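Local coordinates for 3'-5'-exonuclease (Saccharomyces cerevisiae, PDB 3E2V), which probably incises double-stranded DNA and degrades it from the 3' toward the 5' end, as a magnesium-dependent nuclease of the TatD family, at residues Ile293-Leu298 with Ala378-Thr383; His51-Leu56 with Thr383-Thr388. One frame throughout, in Å; residues are numbered along the deposited sequence.

Overall arrangement
Both contacts fasten helix 377-392, the last of the TIM barrel, and they share Thr383. That helix packs on both strand 298-300 and strand 14-16, the last and first strands of the barrel. Contact 1 ties it to the loop entering strand 298-300, and contact 2 to the start of strand 52-57. Both lie away from the magnesium site. Contact 1 is partly buried and joins methyl groups of Thr295, Leu380 and Thr383 at the barrel's flank. Contact 2 is a surface contact, smaller, with one indole leaning on a lysine stem and an asparagine amide. Their centres are about 11 Å apart, and Glu296 O packs on Thr387 CG2 between them.

Contact 1: residues Ile293-Leu298 with Ala378-Thr383; sequences IPTERL and ATLIDT
Thr295 and Glu296 meet Leu380 and Thr383 where the loop leading into strand 298-300, the last strand of the TIM barrel, packs against helix 377-392. The loop makes a short 3-10 turn, held by Arg297 N bonded to Pro294 O at 2.8 Å, and this turn presents its flank to one side of the helix. Leu380 and Thr383, three residues apart, lie on that side. The side chains meet through carbon: the methyl Thr295 CG2 meets Leu380 CD1 at 3.8 Å, the two side chains crossing at a slant. At Thr295 a chi1 of -62° sets CG2 opposite the backbone N, where it faces the leucine, while OG1 stays beside the N and takes a weak hydrogen bond from Lys373 NZ. Leu380 leaves its backbone past the loop rather than at it; with CG anti to N (chi1 174°) and chi2 at 74°, CD1 is brought back to the threonine methyl. The leucine also packs on Val369 and Ser370 of helix 362-373, which places the contact beside a second helix. Thr383 points at the loop and presents CG2, which lies 4.3 Å from Thr295 CG2. Its hydroxyl turns back along its own helix, where OG1 makes a weak bond of 3.4 Å to Thr379 O, an oxygen already held by Thr383 N. At Thr383 the two branches are thus divided, methyl to the loop and hydroxyl to the helix backbone. Glu296 takes part through CA and CB: the chain beyond CB bends away from the helix, its carboxylate folding back over the 3-10 turn. The methyl Thr383 CG2 sits against the turn's backbone, 3.9 Å from Glu296 CA and 4.1 Å from Thr295 O.

Contact 2: residues His51-Leu56 with Thr383-Thr388; sequences HVKNAL and TTWKTT
Lys53 and Trp385 stand with CA atoms 9.6 Å apart, and at Lys53 the backbone of strand 52-57 turns out of extended form (psi -37°), so that Lys53 and Asn54 in succession both aim their CB at helix 377-392. The gap is bridged by the indole, carried across by its length with CG anti to the backbone N, chi1 169°. Its six-membered ring leads: Trp385 CH2 comes to 3.6 Å from Lys53 CB, an oblique approach, and Trp385 CZ3 lies 3.8 Å from the same Lys53 CB. The lysine chain crosses the ring at about a right angle and then bends, taking its amino end away. Asn54 comes to the ring edge, Asn54 ND2 near the indole plane and 3.7 Å from Trp385 CH2, with the amide turned 77° to the ring. Trp385 also touches Lys13, and Thr388, one turn on, packs on Tyr15, so the helix also touches strand 14-16. An alanine in place of Trp385 would probably leave the Lys53 stem and the Asn54 amide without their cover from the helix. Indole carbons pack against a lysine stem and an amide without a hydrogen bond or salt bridge between the two segments, as fits a surface contact near the start of strand 52-57.

Contact 1: residues Ile293-Leu298 with Ala378-Thr383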
loop_
_atom_site.group_PDB
_atom_site.type_symbol
_atom_site.label_atom_id
_atom_site.label_comp_id
_atom_site.label_asym_id
_atom_site.label_seq_id
_atom_site.Cartn_x
_atom_site.Cartn_y
_atom_site.Cartn_z
ATOM N N ILE A 293 -15.442 -10.613 -2.402
ATOM C CA ILE A 293 -15.269 -9.156 -2.376
ATOM C C ILE A 293 -16.169 -8.510 -3.441
ATOM O O ILE A 293 -16.055 -8.839 -4.623
ATOM C CB ILE A 293 -13.814 -8.737 -2.678
ATOM C CG1 ILE A 293 -12.823 -9.397 -1.707
ATOM C CG2 ILE A 293 -13.691 -7.202 -2.600
ATOM C CD1 ILE A 293 -11.354 -9.314 -2.169
ATOM N N PRO A 294 -17.057 -7.579 -3.048
ATOM C CA PRO A 294 -17.860 -6.917 -4.094
ATOM C C PRO A 294 -16.955 -6.296 -5.153
ATOM O O PRO A 294 -15.981 -5.606 -4.826
ATOM C CB PRO A 294 -18.611 -5.835 -3.323
ATOM C CG PRO A 294 -18.740 -6.427 -1.907
ATOM C CD PRO A 294 -17.387 -7.079 -1.697
ATOM N N THR A 295 -17.261 -6.558 -6.423
ATOM C CA THR A 295 -16.332 -6.214 -7.497
ATOM C C THR A 295 -15.960 -4.727 -7.530
ATOM O O THR A 295 -14.799 -4.389 -7.780
ATOM C CB THR A 295 -16.876 -6.723 -8.847
ATOM O OG1 THR A 295 -16.982 -8.149 -8.770
ATOM C CG2 THR A 295 -15.954 -6.330 -10.009
ATOM N N GLU A 296 -16.919 -3.846 -7.257
ATOM C CA GLU A 296 -16.629 -2.413 -7.227
ATOM C C GLU A 296 -15.886 -1.944 -5.968
ATOM O O GLU A 296 -15.526 -0.765 -5.858
ATOM C CB GLU A 296 -17.917 -1.606 -7.439
ATOM C CG GLU A 296 -18.730 -1.334 -6.180
ATOM C CD GLU A 296 -19.583 -2.492 -5.691
ATOM O OE1 GLU A 296 -19.454 -3.624 -6.194
ATOM O OE2 GLU A 296 -20.426 -2.248 -4.790
ATOM N N ARG A 297 -15.649 -2.867 -5.037
ATOM C CA ARG A 297 -14.890 -2.529 -3.837
ATOM C C ARG A 297 -13.512 -3.175 -3.819
ATOM O O ARG A 297 -12.795 -3.093 -2.822
ATOM C CB ARG A 297 -15.707 -2.872 -2.597
ATOM C CG ARG A 297 -16.962 -1.960 -2.514
ATOM C CD ARG A 297 -17.884 -2.338 -1.414
ATOM N NE ARG A 297 -17.295 -1.961 -0.139
ATOM C CZ ARG A 297 -17.830 -2.223 1.043
ATOM N NH1 ARG A 297 -18.993 -2.879 1.150
ATOM N NH2 ARG A 297 -17.188 -1.836 2.126
ATOM N N LEU A 298 -13.140 -3.770 -4.948
ATOM C CA LEU A 298 -11.874 -4.495 -5.100
ATOM C C LEU A 298 -10.905 -3.606 -5.859
ATOM O O LEU A 298 -11.241 -3.073 -6.922
ATOM C CB LEU A 298 -12.142 -5.784 -5.899
ATOM C CG LEU A 298 -11.020 -6.826 -6.014
ATOM C CD1 LEU A 298 -11.697 -8.191 -6.136
ATOM C CD2 LEU A 298 -10.081 -6.564 -7.195
ATOM N N ALA A 378 -12.137 -7.604 -19.408
ATOM C CA ALA A 378 -12.194 -6.187 -19.745
ATOM C C ALA A 378 -13.159 -5.456 -18.801
ATOM O O ALA A 378 -12.902 -4.306 -18.406
ATOM C CB ALA A 378 -12.601 -5.997 -21.225
ATOM N N THR A 379 -14.231 -6.146 -18.421
ATOM C CA THR A 379 -15.231 -5.599 -17.486
ATOM C C THR A 379 -14.598 -5.304 -16.126
ATOM O O THR A 379 -14.779 -4.209 -15.552
ATOM C CB THR A 379 -16.418 -6.584 -17.306
ATOM O OG1 THR A 379 -17.036 -6.803 -18.583
ATOM C CG2 THR A 379 -17.449 -6.039 -16.323
ATOM N N LEU A 380 -13.866 -6.291 -15.620
ATOM C CA LEU A 380 -13.182 -6.150 -14.345
ATOM C C LEU A 380 -12.156 -5.021 -14.391
ATOM O O LEU A 380 -12.101 -4.183 -13.494
ATOM C CB LEU A 380 -12.481 -7.453 -13.981
ATOM C CG LEU A 380 -11.640 -7.292 -12.714
ATOM C CD1 LEU A 380 -12.587 -7.240 -11.507
ATOM C CD2 LEU A 380 -10.645 -8.430 -12.601
ATOM N N ILE A 381 -11.341 -4.997 -15.436
ATOM C CA ILE A 381 -10.314 -3.969 -15.594
ATOM C C ILE A 381 -10.911 -2.560 -15.604
ATOM O O ILE A 381 -10.425 -1.657 -14.924
ATOM C CB ILE A 381 -9.406 -4.257 -16.815
ATOM C CG1 ILE A 381 -8.568 -5.518 -16.533
ATOM C CG2 ILE A 381 -8.519 -3.066 -17.109
ATOM C CD1 ILE A 381 -7.877 -6.062 -17.774
ATOM N N ASP A 382 -11.994 -2.389 -16.369
ATOM C CA ASP A 382 -12.715 -1.135 -16.420
ATOM C C ASP A 382 -13.279 -0.709 -15.056
ATOM O O ASP A 382 -13.082 0.445 -14.637
ATOM C CB ASP A 382 -13.835 -1.234 -17.460
ATOM C CG ASP A 382 -14.693 0.022 -17.510
ATOM O OD1 ASP A 382 -14.247 1.021 -18.115
ATOM O OD2 ASP A 382 -15.807 0.029 -16.917
ATOM N N THR A 383 -13.965 -1.613 -14.367
ATOM C CA THR A 383 -14.504 -1.247 -13.039
ATOM C C THR A 383 -13.377 -0.873 -12.075
ATOM O O THR A 383 -13.453 0.164 -11.414
ATOM C CB THR A 383 -15.367 -2.374 -12.450
ATOM O OG1 THR A 383 -16.574 -2.508 -13.214
ATOM C CG2 THR A 383 -15.751 -2.114 -10.998
#

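Contact 2: residues His51-Leu56 with Thr383-Thr388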
loop_
_atom_site.group_PDB
_atom_site.type_symbol
_atom_site.label_atom_id
_atom_site.label_comp_id
_atom_site.label_asym_id
_atom_site.label_seq_id
_atom_site.Cartn_x
_atom_site.Cartn_y
_atom_site.Cartn_z
ATOM N N HIS A 51 0.374 -1.631 -20.009
ATOM C CA HIS A 51 -0.872 -0.871 -19.822
ATOM C C HIS A 51 -1.083 -0.307 -18.429
ATOM O O HIS A 51 -2.189 0.138 -18.107
ATOM C CB HIS A 51 -2.094 -1.690 -20.258
ATOM C CG HIS A 51 -1.885 -2.432 -21.546
ATOM N ND1 HIS A 51 -1.647 -1.791 -22.746
ATOM C CD2 HIS A 51 -1.839 -3.761 -21.808
ATOM C CE1 HIS A 51 -1.467 -2.695 -23.693
ATOM N NE2 HIS A 51 -1.583 -3.895 -23.155
ATOM N N VAL A 52 -0.024 -0.297 -17.625
ATOM C CA VAL A 52 -0.089 0.366 -16.325
ATOM C C VAL A 52 0.053 1.863 -16.546
ATOM O O VAL A 52 1.068 2.336 -17.072
ATOM C CB VAL A 52 0.957 -0.172 -15.323
ATOM C CG1 VAL A 52 0.672 0.367 -13.909
ATOM C CG2 VAL A 52 0.961 -1.695 -15.330
ATOM N N LYS A 53 -0.972 2.608 -16.135
ATOM C CA LYS A 53 -1.011 4.035 -16.365
ATOM C C LYS A 53 -0.552 4.833 -15.155
ATOM O O LYS A 53 0.078 5.878 -15.296
ATOM C CB LYS A 53 -2.423 4.477 -16.763
ATOM C CG LYS A 53 -3.010 3.708 -17.928
ATOM C CD LYS A 53 -2.198 3.864 -19.215
ATOM C CE LYS A 53 -2.769 2.968 -20.291
ATOM N NZ LYS A 53 -1.979 3.089 -21.552
ATOM N N ASN A 54 -0.903 4.368 -13.958
ATOM C CA ASN A 54 -0.653 5.115 -12.726
ATOM C C ASN A 54 -0.201 4.114 -11.673
ATOM O O ASN A 54 -0.534 2.924 -11.776
ATOM C CB ASN A 54 -1.948 5.748 -12.186
ATOM C CG ASN A 54 -2.410 6.964 -12.958
ATOM O OD1 ASN A 54 -2.668 8.015 -12.353
ATOM N ND2 ASN A 54 -2.560 6.833 -14.254
ATOM N N ALA A 55 0.559 4.581 -10.676
ATOM C CA ALA A 55 0.864 3.727 -9.530
ATOM C C ALA A 55 0.995 4.578 -8.293
ATOM O O ALA A 55 1.350 5.756 -8.371
ATOM C CB ALA A 55 2.136 2.922 -9.763
ATOM N N LEU A 56 0.687 3.968 -7.152
ATOM C CA LEU A 56 0.840 4.608 -5.865
ATOM C C LEU A 56 2.071 4.017 -5.184
ATOM O O LEU A 56 2.121 2.799 -4.927
ATOM C CB LEU A 56 -0.422 4.367 -5.021
ATOM C CG LEU A 56 -0.475 5.047 -3.650
ATOM C CD1 LEU A 56 -0.597 6.569 -3.808
ATOM C CD2 LEU A 56 -1.684 4.515 -2.879
ATOM N N THR A 383 -13.965 -1.613 -14.367
ATOM C CA THR A 383 -14.504 -1.247 -13.039
ATOM C C THR A 383 -13.377 -0.873 -12.075
ATOM O O THR A 383 -13.453 0.164 -11.414
ATOM C CB THR A 383 -15.367 -2.374 -12.450
ATOM O OG1 THR A 383 -16.574 -2.508 -13.214
ATOM C CG2 THR A 383 -15.751 -2.114 -10.998
ATOM N N THR A 384 -12.329 -1.694 -12.004
ATOM C CA THR A 384 -11.217 -1.397 -11.077
ATOM C C THR A 384 -10.470 -0.113 -11.429
ATOM O O THR A 384 -10.059 0.657 -10.545
ATOM C CB THR A 384 -10.250 -2.593 -10.973
ATOM O OG1 THR A 384 -9.777 -2.968 -12.277
ATOM C CG2 THR A 384 -10.955 -3.776 -10.346
ATOM N N TRP A 385 -10.288 0.135 -12.722
ATOM C CA TRP A 385 -9.637 1.381 -13.134
ATOM C C TRP A 385 -10.419 2.615 -12.650
ATOM O O TRP A 385 -9.852 3.553 -12.065
ATOM C CB TRP A 385 -9.514 1.423 -14.659
ATOM C CG TRP A 385 -9.109 2.754 -15.176
ATOM C CD1 TRP A 385 -9.915 3.657 -15.806
ATOM C CD2 TRP A 385 -7.812 3.362 -15.093
ATOM N NE1 TRP A 385 -9.207 4.783 -16.141
ATOM C CE2 TRP A 385 -7.910 4.641 -15.713
ATOM C CE3 TRP A 385 -6.574 2.951 -14.566
ATOM C CZ2 TRP A 385 -6.821 5.513 -15.819
ATOM C CZ3 TRP A 385 -5.493 3.822 -14.653
ATOM C CH2 TRP A 385 -5.625 5.095 -15.286
ATOM N N LYS A 386 -11.719 2.614 -12.920
ATOM C CA LYS A 386 -12.544 3.778 -12.605
ATOM C C LYS A 386 -12.641 3.968 -11.104
ATOM O O LYS A 386 -12.590 5.096 -10.616
ATOM C CB LYS A 386 -13.936 3.637 -13.220
ATOM C CG LYS A 386 -13.864 3.789 -14.714
ATOM C CD LYS A 386 -15.202 3.844 -15.336
ATOM C CE LYS A 386 -15.068 4.349 -16.771
ATOM N NZ LYS A 386 -16.434 4.485 -17.323
ATOM N N THR A 387 -12.783 2.868 -10.376
ATOM C CA THR A 387 -12.865 2.954 -8.921
ATOM C C THR A 387 -11.557 3.470 -8.312
ATOM O O THR A 387 -11.576 4.329 -7.421
ATOM C CB THR A 387 -13.282 1.609 -8.329
ATOM O OG1 THR A 387 -14.562 1.258 -8.886
ATOM C CG2 THR A 387 -13.442 1.714 -6.829
ATOM N N THR A 388 -10.423 2.970 -8.807
ATOM C CA THR A 388 -9.138 3.398 -8.275
ATOM C C THR A 388 -8.878 4.876 -8.563
ATOM O O THR A 388 -8.396 5.612 -7.697
ATOM C CB THR A 388 -7.993 2.531 -8.828
ATOM O OG1 THR A 388 -8.305 1.150 -8.596
ATOM C CG2 THR A 388 -6.690 2.827 -8.099
#